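Local coordinates for OxsB protein (Bacillus megaterium, PDB 5UL3) that catalyses the oxidative ring contraction of dAMP to an oxetane aldehyde in oxetanocin A biosynthesis, using cobalamin and a [4Fe-4S] cluster with S-adenosylmethionine, at residues Ile457-Val462 with Lys531-Ile536; Phe473-Gln478 with Asp491-Thr496; Leu84-Arg87 with Trp92-Ile95. One frame throughout, in Å; residues are numbered along the deposited sequence.

Interaction 3 comes first along the chain, joining helix 83-88 to the loop that leads into strand 102-106, an outermost strand of the four-stranded antiparallel sheet. Interactions 1 and 2 follow in the AdoMet radical core, their centres about 12 Å apart, and both segments of interaction 2 fall between the two of interaction 1. They meet at strand 470-473, an outermost strand of the six-stranded sheet: interaction 1 packs around Ile471, interaction 2 begins at Phe473. The backbone N of Tyr534 probably hydrogen-bonds to Leu493 O, tying the two together. Interaction 3 lies on the opposite side of the chain's centre, its centre about 56 and 60 Å from theirs, so the contacts mark two distant regions of one chain.

Interaction 1: Ile457-Val462 with Lys531-Ile536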
ATOM      1  N   ILE A 457      -9.831 -22.037   9.025  1.00 24.54           N
ATOM      2  CA  ILE A 457     -11.019 -21.539   9.708  1.00 23.30           C
ATOM      3  C   ILE A 457     -11.178 -20.033   9.511  1.00 27.15           C
ATOM      4  O   ILE A 457     -12.297 -19.540   9.356  1.00 23.97           O
ATOM      5  CB  ILE A 457     -10.977 -21.926  11.196  1.00 25.75           C
ATOM      6  CG1 ILE A 457     -11.140 -23.444  11.334  1.00 30.60           C
ATOM      7  CG2 ILE A 457     -12.079 -21.199  11.972  1.00 24.27           C
ATOM      8  CD1 ILE A 457     -10.675 -23.983  12.679  1.00 37.31           C
ATOM      9  N   ALA A 458     -10.074 -19.277   9.522  1.00 25.22           N
ATOM     10  CA  ALA A 458     -10.184 -17.845   9.272  1.00 25.06           C
ATOM     11  C   ALA A 458     -10.821 -17.594   7.909  1.00 25.71           C
ATOM     12  O   ALA A 458     -11.694 -16.732   7.775  1.00 25.50           O
ATOM     13  CB  ALA A 458      -8.811 -17.166   9.348  1.00 21.88           C
ATOM     14  N   LEU A 459     -10.405 -18.351   6.895  1.00 25.88           N
ATOM     15  CA  LEU A 459     -10.951 -18.152   5.547  1.00 25.89           C
ATOM     16  C   LEU A 459     -12.422 -18.532   5.493  1.00 28.32           C
ATOM     17  O   LEU A 459     -13.221 -17.882   4.806  1.00 25.75           O
ATOM     18  CB  LEU A 459     -10.161 -18.967   4.523  1.00 24.23           C
ATOM     19  CG  LEU A 459      -8.672 -18.657   4.391  1.00 27.28           C
ATOM     20  CD1 LEU A 459      -8.029 -19.556   3.308  1.00 27.77           C
ATOM     21  CD2 LEU A 459      -8.444 -17.180   4.112  1.00 28.08           C
ATOM     22  N   ARG A 460     -12.789 -19.582   6.218  1.00 24.71           N
ATOM     23  CA  ARG A 460     -14.182 -20.006   6.314  1.00 28.03           C
ATOM     24  C   ARG A 460     -15.060 -18.905   6.904  1.00 26.47           C
ATOM     25  O   ARG A 460     -16.138 -18.593   6.377  1.00 26.93           O
ATOM     26  CB  ARG A 460     -14.227 -21.280   7.169  1.00 32.45           C
ATOM     27  CG  ARG A 460     -15.499 -22.091   7.132  1.00 39.66           C
ATOM     28  CD  ARG A 460     -15.378 -23.346   8.016  1.00 37.08           C
ATOM     29  NE  ARG A 460     -14.487 -24.362   7.465  1.00 37.31           N
ATOM     30  CZ  ARG A 460     -13.918 -25.326   8.181  1.00 34.48           C
ATOM     31  NH1 ARG A 460     -14.134 -25.409   9.495  1.00 40.75           N
ATOM     32  NH2 ARG A 460     -13.126 -26.204   7.593  1.00 39.12           N
ATOM     33  N   LEU A 461     -14.616 -18.305   8.011  1.00 26.12           N
ATOM     34  CA  LEU A 461     -15.404 -17.274   8.675  1.00 21.88           C
ATOM     35  C   LEU A 461     -15.560 -16.023   7.811  1.00 26.83           C
ATOM     36  O   LEU A 461     -16.664 -15.479   7.685  1.00 26.16           O
ATOM     37  CB  LEU A 461     -14.760 -16.925  10.027  1.00 27.83           C
ATOM     38  CG  LEU A 461     -14.785 -18.073  11.042  1.00 25.49           C
ATOM     39  CD1 LEU A 461     -13.793 -17.844  12.201  1.00 26.10           C
ATOM     40  CD2 LEU A 461     -16.209 -18.258  11.600  1.00 28.24           C
ATOM     41  N   VAL A 462     -14.466 -15.543   7.219  1.00 26.22           N
ATOM     42  CA  VAL A 462     -14.555 -14.308   6.436  1.00 22.68           C
ATOM     43  C   VAL A 462     -15.367 -14.541   5.170  1.00 25.58           C
ATOM     44  O   VAL A 462     -16.212 -13.714   4.804  1.00 25.20           O
ATOM     45  CB  VAL A 462     -13.158 -13.755   6.105  1.00 22.95           C
ATOM     46  CG1 VAL A 462     -13.293 -12.517   5.179  1.00 28.84           C
ATOM     47  CG2 VAL A 462     -12.421 -13.353   7.414  1.00 24.54           C
ATOM     48  N   LYS A 531     -14.739 -24.578  -4.188  1.00 36.25           N
ATOM     49  CA  LYS A 531     -13.489 -24.201  -4.840  1.00 28.00           C
ATOM     50  C   LYS A 531     -12.311 -24.384  -3.884  1.00 36.52           C
ATOM     51  O   LYS A 531     -12.429 -24.083  -2.695  1.00 35.05           O
ATOM     52  CB  LYS A 531     -13.540 -22.759  -5.302  1.00 31.67           C
ATOM     53  CG  LYS A 531     -14.745 -22.444  -6.164  1.00 42.72           C
ATOM     54  CD  LYS A 531     -14.440 -21.319  -7.129  1.00 49.12           C
ATOM     55  CE  LYS A 531     -15.263 -21.462  -8.403  1.00 58.57           C
ATOM     56  NZ  LYS A 531     -15.084 -22.806  -9.035  1.00 63.40           N
ATOM     57  N   PRO A 532     -11.179 -24.871  -4.375  1.00 31.86           N
ATOM     58  CA  PRO A 532     -10.012 -25.032  -3.506  1.00 34.40           C
ATOM     59  C   PRO A 532      -9.382 -23.693  -3.154  1.00 31.00           C
ATOM     60  O   PRO A 532      -9.564 -22.676  -3.832  1.00 26.89           O
ATOM     61  CB  PRO A 532      -9.053 -25.895  -4.331  1.00 31.68           C
ATOM     62  CG  PRO A 532      -9.521 -25.779  -5.745  1.00 34.54           C
ATOM     63  CD  PRO A 532     -10.980 -25.470  -5.712  1.00 33.21           C
ATOM     64  N   VAL A 533      -8.613 -23.721  -2.058  1.00 28.26           N
ATOM     65  CA  VAL A 533      -8.008 -22.504  -1.526  1.00 26.71           C
ATOM     66  C   VAL A 533      -7.120 -21.826  -2.562  1.00 24.71           C
ATOM     67  O   VAL A 533      -7.075 -20.592  -2.635  1.00 24.59           O
ATOM     68  CB  VAL A 533      -7.224 -22.817  -0.231  1.00 22.80           C
ATOM     69  CG1 VAL A 533      -6.401 -21.600   0.204  1.00 24.40           C
ATOM     70  CG2 VAL A 533      -8.181 -23.242   0.876  1.00 25.47           C
ATOM     71  N   TYR A 534      -6.403 -22.601  -3.388  1.00 24.88           N
ATOM     72  CA  TYR A 534      -5.479 -21.954  -4.320  1.00 25.05           C
ATOM     73  C   TYR A 534      -6.186 -20.986  -5.261  1.00 27.15           C
ATOM     74  O   TYR A 534      -5.524 -20.107  -5.821  1.00 23.35           O
ATOM     75  CB  TYR A 534      -4.667 -22.978  -5.129  1.00 28.11           C
ATOM     76  CG  TYR A 534      -5.437 -23.894  -6.063  1.00 26.60           C
ATOM     77  CD1 TYR A 534      -5.981 -23.423  -7.259  1.00 30.28           C
ATOM     78  CD2 TYR A 534      -5.547 -25.255  -5.786  1.00 28.49           C
ATOM     79  CE1 TYR A 534      -6.671 -24.284  -8.131  1.00 32.06           C
ATOM     80  CE2 TYR A 534      -6.228 -26.127  -6.663  1.00 29.40           C
ATOM     81  CZ  TYR A 534      -6.792 -25.629  -7.818  1.00 34.44           C
ATOM     82  OH  TYR A 534      -7.471 -26.491  -8.665  1.00 36.79           O
ATOM     83  N   THR A 535      -7.513 -21.084  -5.408  1.00 26.11           N
ATOM     84  CA  THR A 535      -8.215 -20.146  -6.280  1.00 24.73           C
ATOM     85  C   THR A 535      -8.159 -18.703  -5.777  1.00 30.19           C
ATOM     86  O   THR A 535      -8.389 -17.789  -6.569  1.00 27.36           O
ATOM     87  CB  THR A 535      -9.689 -20.572  -6.480  1.00 29.69           C
ATOM     88  OG1 THR A 535     -10.396 -20.584  -5.225  1.00 28.23           O
ATOM     89  CG2 THR A 535      -9.784 -21.957  -7.132  1.00 29.09           C
ATOM     90  N   ILE A 536      -7.844 -18.454  -4.503  1.00 25.85           N
ATOM     91  CA  ILE A 536      -7.769 -17.081  -4.006  1.00 24.83           C
ATOM     92  C   ILE A 536      -6.333 -16.648  -3.682  1.00 25.87           C
ATOM     93  O   ILE A 536      -6.131 -15.593  -3.057  1.00 24.88           O
ATOM     94  CB  ILE A 536      -8.701 -16.866  -2.801  1.00 27.85           C
ATOM     95  CG1 ILE A 536      -8.290 -17.769  -1.632  1.00 24.16           C
ATOM     96  CG2 ILE A 536     -10.154 -17.133  -3.191  1.00 30.05           C
ATOM     97  CD1 ILE A 536      -8.873 -17.326  -0.300  1.00 27.47           C
TER
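In the partial TIM barrel of the radical SAM core, helix 452-464 and the segment 531-536 meet beside Ile471 of strand 470-473, and Leu459 is the helix residue that makes the contact. Its CG stands anti to the carbonyl carbon (chi1 -60°), which directs the branch off the helix toward the loop. One methyl does the touching: Leu459 CD1 lies 4.1 Å from Val533 CG1 and 4.3 Å from Ile536 CD1. The Leu459 and Val533 side chains cross at about a right angle, so they meet through methyl ends and share little length. Ile536 reaches the same methyl with the far end of its longer branch.

The loop presents these two residues through a short 3-10 turn at 533-535. Pro532 O receives two donors there, Thr535 N at 3.0 Å and Thr535 OG1 at 2.6 Å, the hydroxyl approaching with a C=O...donor angle of 170°. Next along the chain, Ile536 N bonds to Val533 O at 2.9 Å. All three side chains also touch Ile471. The join between helix and loop is wholly apolar, made by methyl groups at ordinary van der Waals distances, so it rests on shape and burial with no directional bond between the segments.

Interaction 2: Phe473-Gln478 with Asp491-Thr496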
ATOM      1  N   PHE A 473       0.689 -16.084  -0.283  1.00 22.99           N
ATOM      2  CA  PHE A 473       1.167 -17.454  -0.109  1.00 23.84           C
ATOM      3  C   PHE A 473       2.581 -17.538  -0.653  1.00 25.67           C
ATOM      4  O   PHE A 473       2.810 -17.262  -1.830  1.00 25.37           O
ATOM      5  CB  PHE A 473       0.257 -18.469  -0.814  1.00 23.86           C
ATOM      6  CG  PHE A 473       0.352 -19.864  -0.226  1.00 23.66           C
ATOM      7  CD1 PHE A 473       1.286 -20.767  -0.698  1.00 27.29           C
ATOM      8  CD2 PHE A 473      -0.482 -20.246   0.817  1.00 27.16           C
ATOM      9  CE1 PHE A 473       1.385 -22.047  -0.128  1.00 25.25           C
ATOM     10  CE2 PHE A 473      -0.396 -21.519   1.380  1.00 29.54           C
ATOM     11  CZ  PHE A 473       0.535 -22.417   0.894  1.00 28.03           C
ATOM     12  N   ILE A 474       3.533 -17.883   0.214  1.00 23.05           N
ATOM     13  CA  ILE A 474       4.919 -17.974  -0.211  1.00 21.87           C
ATOM     14  C   ILE A 474       5.291 -19.450  -0.196  1.00 24.02           C
ATOM     15  O   ILE A 474       5.673 -19.977   0.849  1.00 23.51           O
ATOM     16  CB  ILE A 474       5.842 -17.160   0.710  1.00 21.47           C
ATOM     17  CG1 ILE A 474       5.306 -15.728   0.881  1.00 27.47           C
ATOM     18  CG2 ILE A 474       7.231 -17.108   0.140  1.00 24.06           C
ATOM     19  CD1 ILE A 474       5.930 -15.010   2.095  1.00 25.25           C
ATOM     20  N   MET A 475       5.154 -20.107  -1.347  1.00 26.37           N
ATOM     21  CA  MET A 475       5.309 -21.560  -1.439  1.00 25.73           C
ATOM     22  C   MET A 475       6.726 -21.995  -1.074  1.00 25.42           C
ATOM     23  O   MET A 475       6.918 -22.904  -0.259  1.00 27.72           O
ATOM     24  CB  MET A 475       4.950 -22.013  -2.859  1.00 26.44           C
ATOM     25  CG  MET A 475       5.275 -23.501  -3.176  1.00 25.94           C
ATOM     26  SD  MET A 475       4.231 -24.608  -2.212  1.00 29.58           S
ATOM     27  CE  MET A 475       2.639 -24.343  -3.012  1.00 30.28           C
ATOM     28  N   PHE A 476       7.726 -21.350  -1.661  1.00 26.19           N
ATOM     29  CA  PHE A 476       9.127 -21.731  -1.530  1.00 33.36           C
ATOM     30  C   PHE A 476       9.862 -20.781  -0.591  1.00 31.81           C
ATOM     31  O   PHE A 476       9.682 -19.563  -0.661  1.00 28.00           O
ATOM     32  CB  PHE A 476       9.806 -21.714  -2.902  1.00 27.92           C
ATOM     33  CG  PHE A 476       9.160 -22.620  -3.922  1.00 28.48           C
ATOM     34  CD1 PHE A 476       9.385 -23.995  -3.889  1.00 29.96           C
ATOM     35  CD2 PHE A 476       8.368 -22.099  -4.934  1.00 26.36           C
ATOM     36  CE1 PHE A 476       8.817 -24.832  -4.831  1.00 29.01           C
ATOM     37  CE2 PHE A 476       7.786 -22.939  -5.886  1.00 28.55           C
ATOM     38  CZ  PHE A 476       8.018 -24.307  -5.837  1.00 31.09           C
ATOM     39  N   ASP A 477      10.700 -21.328   0.294  1.00 25.13           N
ATOM     40  CA  ASP A 477      11.613 -20.470   1.040  1.00 25.44           C
ATOM     41  C   ASP A 477      12.951 -21.180   1.184  1.00 31.26           C
ATOM     42  O   ASP A 477      13.020 -22.412   1.198  1.00 27.80           O
ATOM     43  CB  ASP A 477      11.064 -20.046   2.414  1.00 26.65           C
ATOM     44  CG  ASP A 477      11.025 -21.182   3.431  1.00 31.48           C
ATOM     45  OD1 ASP A 477      10.268 -22.145   3.216  1.00 26.73           O
ATOM     46  OD2 ASP A 477      11.710 -21.068   4.483  1.00 29.61           O
ATOM     47  N   GLN A 478      14.009 -20.374   1.291  1.00 31.51           N
ATOM     48  CA  GLN A 478      15.365 -20.860   1.070  1.00 30.45           C
ATOM     49  C   GLN A 478      15.839 -21.804   2.166  1.00 31.84           C
ATOM     50  O   GLN A 478      16.722 -22.630   1.912  1.00 39.65           O
ATOM     51  CB  GLN A 478      16.325 -19.672   0.938  1.00 31.80           C
ATOM     52  CG  GLN A 478      16.185 -18.884  -0.376  1.00 30.71           C
ATOM     53  CD  GLN A 478      15.114 -17.794  -0.336  1.00 26.83           C
ATOM     54  OE1 GLN A 478      14.323 -17.702   0.607  1.00 27.70           O
ATOM     55  NE2 GLN A 478      15.107 -16.952  -1.360  1.00 31.87           N
ATOM     56  N   ASP A 491      -1.455 -29.814  -0.171  1.00 33.14           N
ATOM     57  CA  ASP A 491      -2.646 -30.331   0.504  1.00 31.86           C
ATOM     58  C   ASP A 491      -3.528 -29.197   1.018  1.00 32.20           C
ATOM     59  O   ASP A 491      -4.744 -29.187   0.791  1.00 29.61           O
ATOM     60  CB  ASP A 491      -2.241 -31.240   1.668  1.00 34.68           C
ATOM     61  CG  ASP A 491      -1.717 -32.590   1.214  1.00 42.12           C
ATOM     62  OD1 ASP A 491      -1.847 -32.913   0.013  1.00 44.36           O
ATOM     63  OD2 ASP A 491      -1.180 -33.327   2.072  1.00 51.29           O
ATOM     64  N   PHE A 492      -2.931 -28.249   1.749  1.00 29.89           N
ATOM     65  CA  PHE A 492      -3.661 -27.078   2.226  1.00 26.59           C
ATOM     66  C   PHE A 492      -4.378 -26.353   1.087  1.00 26.55           C
ATOM     67  O   PHE A 492      -5.570 -26.036   1.189  1.00 28.22           O
ATOM     68  CB  PHE A 492      -2.694 -26.122   2.933  1.00 26.70           C
ATOM     69  CG  PHE A 492      -3.302 -24.787   3.318  1.00 27.39           C
ATOM     70  CD1 PHE A 492      -3.951 -24.623   4.538  1.00 28.83           C
ATOM     71  CD2 PHE A 492      -3.194 -23.695   2.475  1.00 29.28           C
ATOM     72  CE1 PHE A 492      -4.489 -23.392   4.909  1.00 31.08           C
ATOM     73  CE2 PHE A 492      -3.742 -22.461   2.840  1.00 24.69           C
ATOM     74  CZ  PHE A 492      -4.387 -22.316   4.060  1.00 30.16           C
ATOM     75  N   LEU A 493      -3.649 -26.065   0.006  1.00 27.89           N
ATOM     76  CA  LEU A 493      -4.185 -25.295  -1.109  1.00 29.03           C
ATOM     77  C   LEU A 493      -5.291 -26.026  -1.861  1.00 30.91           C
ATOM     78  O   LEU A 493      -6.120 -25.373  -2.502  1.00 28.04           O
ATOM     79  CB  LEU A 493      -3.055 -24.933  -2.073  1.00 27.85           C
ATOM     80  CG  LEU A 493      -2.048 -23.944  -1.484  1.00 25.77           C
ATOM     81  CD1 LEU A 493      -0.808 -23.988  -2.307  1.00 30.80           C
ATOM     82  CD2 LEU A 493      -2.637 -22.521  -1.482  1.00 23.68           C
ATOM     83  N   GLU A 494      -5.319 -27.351  -1.803  1.00 28.28           N
ATOM     84  CA  GLU A 494      -6.361 -28.149  -2.437  1.00 31.90           C
ATOM     85  C   GLU A 494      -7.594 -28.339  -1.559  1.00 31.34           C
ATOM     86  O   GLU A 494      -8.573 -28.930  -2.020  1.00 34.54           O
ATOM     87  CB  GLU A 494      -5.790 -29.514  -2.850  1.00 30.77           C
ATOM     88  CG  GLU A 494      -4.850 -29.417  -4.029  1.00 28.53           C
ATOM     89  CD  GLU A 494      -3.966 -30.634  -4.214  1.00 33.68           C
ATOM     90  OE1 GLU A 494      -4.416 -31.753  -3.874  1.00 41.87           O
ATOM     91  OE2 GLU A 494      -2.818 -30.461  -4.688  1.00 31.91           O
ATOM     92  N   ARG A 495      -7.590 -27.852  -0.319  1.00 29.45           N
ATOM     93  CA  ARG A 495      -8.748 -28.050   0.548  1.00 27.89           C
ATOM     94  C   ARG A 495      -9.963 -27.314  -0.004  1.00 34.38           C
ATOM     95  O   ARG A 495      -9.869 -26.154  -0.420  1.00 29.25           O
ATOM     96  CB  ARG A 495      -8.441 -27.590   1.971  1.00 28.17           C
ATOM     97  CG  ARG A 495      -7.527 -28.581   2.688  1.00 32.23           C
ATOM     98  CD  ARG A 495      -7.344 -28.239   4.125  1.00 40.26           C
ATOM     99  NE  ARG A 495      -8.578 -28.358   4.885  1.00 39.63           N
ATOM    100  CZ  ARG A 495      -8.623 -28.360   6.211  1.00 41.31           C
ATOM    101  NH1 ARG A 495      -7.497 -28.259   6.904  1.00 43.58           N
ATOM    102  NH2 ARG A 495      -9.782 -28.458   6.841  1.00 41.89           N
ATOM    103  N   THR A 496     -11.106 -28.002  -0.018  1.00 35.86           N
ATOM    104  CA  THR A 496     -12.360 -27.434  -0.493  1.00 31.38           C
ATOM    105  C   THR A 496     -13.344 -27.171   0.644  1.00 33.98           C
ATOM    106  O   THR A 496     -14.501 -26.817   0.389  1.00 36.92           O
ATOM    107  CB  THR A 496     -12.987 -28.358  -1.550  1.00 30.93           C
ATOM    108  OG1 THR A 496     -13.134 -29.684  -1.015  1.00 34.89           O
ATOM    109  CG2 THR A 496     -12.095 -28.416  -2.778  1.00 36.02           C
TER
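Phe473 lies on strand 470-473, the last parallel strand of the partial TIM barrel, and its side chain reaches Phe492 and Leu493 of helix 484-493, the helix that follows in this beta-alpha unit. From CB, the ring is carried toward the helix with CG anti to the backbone N (chi1 -156°). Phe473 CD2 is 3.9 Å from Leu493 CD2, with CG slightly farther from the same methyl. That methyl sits over the ring centre, 3.8 Å from the centroid and 13° off the normal, a CH-pi contact. CD1 and CE1 face the other methyl, Leu493 CD1, CE1 at 3.7 Å, while CZ approaches Leu493 CG at 3.8 Å. CE2, which also touches Leu493 CD2, is 3.7 Å from Phe492 CD2. The two phenyl planes are nearly parallel, at 18°, but slid so far apart that their rings barely overlap.

Phe473 lies about 5 Å, side chain to side chain, from Glu436, which binds S-adenosylmethionine, placing the contact close to that site. Phe492 packs on helix 452-464 and Leu493 on His638 of helix 620-648. Met475 completes the leucine's surroundings: bent at chi2 and chi3, its chain brings CE to 3.5 Å from Leu493 CD1.

Interaction 3: Leu84-Arg87 with Trp92-Ile95; sequences LLMR and WYEI
Helix 83-88 carries Leu85 and Met86 past the non-regular segment 92-95, to which the chain returns after only four intervening residues. The backbones come nearest at Met86 and Trp92, whose CA atoms are 7.5 Å apart, close enough for side chains of the two segments to touch. Leu85 and Trp92 each start out toward the other segment. The pyrrole side of the indole takes the start of the leucine: Leu85 CB is 3.5 Å from Trp92 NE1 and 4.0 Å from Trp92 CD1. Farther out, Leu85 CD1 reaches the benzo side, 3.9 Å from Trp92 CZ2. The leucine therefore runs along the indole from its five-membered to its six-membered ring, at a slant to the ring system. A chi1 of 69° places Trp92 CG between its own backbone N and carbonyl carbon, turning the indole back toward the helix.

Tyr93 lies on the other side of the indole from Leu85. Tyr93 CB lies over the centre of one indole face, 3.5 Å above the plane, while Trp92 CD1 meets the edge of the phenol in its plane. The end of the Met86 chain makes a looser approach, with Met86 CE 4.4 Å from Tyr93 OH.

Phe105 of strand 102-106 continues the apolar cluster, touching Leu85 and meeting Trp92 edge-to-face, and Leu111 of helix 109-115 also packs on Leu85. Probably part of the N-terminal domain, whose function is unknown, this is a local helix-to-loop hydrophobic contact that joins helix 83-88 to the loop leading into strand 102-106, next to Phe105 of the antiparallel sheet.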
ATOM      1  N   LEU A  84      -0.488  28.673  14.407  1.00 22.31           N
ATOM      2  CA  LEU A  84       0.467  29.718  14.066  1.00 25.16           C
ATOM      3  C   LEU A  84       0.326  30.890  15.025  1.00 22.93           C
ATOM      4  O   LEU A  84       1.324  31.404  15.538  1.00 25.41           O
ATOM      5  CB  LEU A  84       0.271  30.187  12.620  1.00 22.61           C
ATOM      6  CG  LEU A  84       1.301  31.197  12.114  1.00 22.42           C
ATOM      7  CD1 LEU A  84       1.484  31.025  10.603  1.00 27.51           C
ATOM      8  CD2 LEU A  84       0.869  32.669  12.395  1.00 22.61           C
ATOM      9  N   LEU A  85      -0.907  31.329  15.264  1.00 23.15           N
ATOM     10  CA  LEU A  85      -1.102  32.423  16.215  1.00 24.83           C
ATOM     11  C   LEU A  85      -0.629  32.018  17.603  1.00 26.48           C
ATOM     12  O   LEU A  85      -0.056  32.841  18.336  1.00 24.72           O
ATOM     13  CB  LEU A  85      -2.572  32.842  16.251  1.00 23.47           C
ATOM     14  CG  LEU A  85      -3.128  33.450  14.954  1.00 26.82           C
ATOM     15  CD1 LEU A  85      -4.632  33.707  15.064  1.00 27.86           C
ATOM     16  CD2 LEU A  85      -2.387  34.718  14.545  1.00 27.67           C
ATOM     17  N   MET A  86      -0.848  30.749  17.976  1.00 25.27           N
ATOM     18  CA  MET A  86      -0.437  30.283  19.294  1.00 26.66           C
ATOM     19  C   MET A  86       1.083  30.287  19.445  1.00 29.56           C
ATOM     20  O   MET A  86       1.602  30.609  20.520  1.00 28.05           O
ATOM     21  CB  MET A  86      -1.004  28.888  19.563  1.00 25.90           C
ATOM     22  CG  MET A  86      -0.830  28.437  20.994  1.00 37.83           C
ATOM     23  SD  MET A  86      -1.597  26.829  21.247  1.00 56.81           S
ATOM     24  CE  MET A  86      -3.312  27.228  20.904  1.00 47.95           C
ATOM     25  N   ARG A  87       1.815  29.931  18.389  1.00 25.92           N
ATOM     26  CA  ARG A  87       3.272  30.026  18.446  1.00 28.39           C
ATOM     27  C   ARG A  87       3.725  31.476  18.572  1.00 30.87           C
ATOM     28  O   ARG A  87       4.702  31.768  19.274  1.00 33.01           O
ATOM     29  CB  ARG A  87       3.899  29.386  17.205  1.00 26.21           C
ATOM     30  CG  ARG A  87       3.730  27.888  17.150  1.00 29.22           C
ATOM     31  CD  ARG A  87       4.556  27.266  16.007  1.00 27.49           C
ATOM     32  NE  ARG A  87       4.160  27.722  14.670  1.00 31.06           N
ATOM     33  CZ  ARG A  87       3.263  27.105  13.895  1.00 24.94           C
ATOM     34  NH1 ARG A  87       2.631  26.013  14.324  1.00 27.99           N
ATOM     35  NH2 ARG A  87       3.002  27.588  12.695  1.00 26.61           N
ATOM     36  N   TRP A  92      -2.722  35.293  23.276  1.00 24.08           N
ATOM     37  CA  TRP A  92      -3.342  36.416  22.593  1.00 24.23           C
ATOM     38  C   TRP A  92      -4.847  36.484  22.834  1.00 25.60           C
ATOM     39  O   TRP A  92      -5.427  37.573  22.726  1.00 30.07           O
ATOM     40  CB  TRP A  92      -3.060  36.385  21.086  1.00 27.93           C
ATOM     41  CG  TRP A  92      -3.739  35.280  20.326  1.00 26.87           C
ATOM     42  CD1 TRP A  92      -3.219  34.047  20.022  1.00 26.64           C
ATOM     43  CD2 TRP A  92      -5.057  35.312  19.750  1.00 24.40           C
ATOM     44  NE1 TRP A  92      -4.140  33.312  19.313  1.00 26.70           N
ATOM     45  CE2 TRP A  92      -5.269  34.064  19.120  1.00 28.02           C
ATOM     46  CE3 TRP A  92      -6.076  36.272  19.711  1.00 26.43           C
ATOM     47  CZ2 TRP A  92      -6.463  33.745  18.463  1.00 30.22           C
ATOM     48  CZ3 TRP A  92      -7.267  35.954  19.048  1.00 34.26           C
ATOM     49  CH2 TRP A  92      -7.444  34.698  18.438  1.00 33.97           C
ATOM     50  N   TYR A  93      -5.485  35.370  23.171  1.00 24.83           N
ATOM     51  CA  TYR A  93      -6.945  35.286  23.140  1.00 32.51           C
ATOM     52  C   TYR A  93      -7.535  35.179  24.545  1.00 36.59           C
ATOM     53  O   TYR A  93      -6.835  34.921  25.526  1.00 36.39           O
ATOM     54  CB  TYR A  93      -7.384  34.086  22.299  1.00 31.87           C
ATOM     55  CG  TYR A  93      -6.817  32.794  22.816  1.00 32.61           C
ATOM     56  CD1 TYR A  93      -7.498  32.053  23.767  1.00 37.31           C
ATOM     57  CD2 TYR A  93      -5.590  32.322  22.368  1.00 30.05           C
ATOM     58  CE1 TYR A  93      -6.982  30.884  24.256  1.00 33.42           C
ATOM     59  CE2 TYR A  93      -5.063  31.138  22.848  1.00 32.95           C
ATOM     60  CZ  TYR A  93      -5.769  30.422  23.792  1.00 38.50           C
ATOM     61  OH  TYR A  93      -5.255  29.244  24.280  1.00 45.65           O
ATOM     62  N   GLU A  94      -8.854  35.372  24.627  1.00 36.57           N
ATOM     63  CA  GLU A  94      -9.588  35.223  25.882  1.00 50.43           C
ATOM     64  C   GLU A  94     -10.066  33.781  26.027  1.00 55.89           C
ATOM     65  O   GLU A  94     -10.778  33.270  25.153  1.00 56.70           O
ATOM     66  CB  GLU A  94     -10.771  36.183  25.932  1.00 45.22           C
ATOM     67  CG  GLU A  94     -10.406  37.644  25.875  1.00 49.64           C
ATOM     68  CD  GLU A  94     -11.615  38.513  25.601  1.00 76.83           C
ATOM     69  OE1 GLU A  94     -12.503  38.062  24.844  1.00 86.22           O
ATOM     70  OE2 GLU A  94     -11.686  39.638  26.149  1.00 82.82           O
ATOM     71  N   ILE A  95      -9.679  33.135  27.133  1.00 58.85           N
ATOM     72  CA  ILE A  95     -10.011  31.727  27.359  1.00 55.11           C
ATOM     73  C   ILE A  95     -11.515  31.527  27.490  1.00 58.27           C
ATOM     74  O   ILE A  95     -12.038  30.449  27.178  1.00 63.36           O
ATOM     75  CB  ILE A  95      -9.261  31.200  28.603  1.00 61.65           C
ATOM     76  CG1 ILE A  95      -7.748  31.250  28.384  1.00 67.53           C
ATOM     77  CG2 ILE A  95      -9.678  29.772  28.945  1.00 60.80           C
ATOM     78  CD1 ILE A  95      -6.962  30.441  29.407  1.00 60.35           C
TER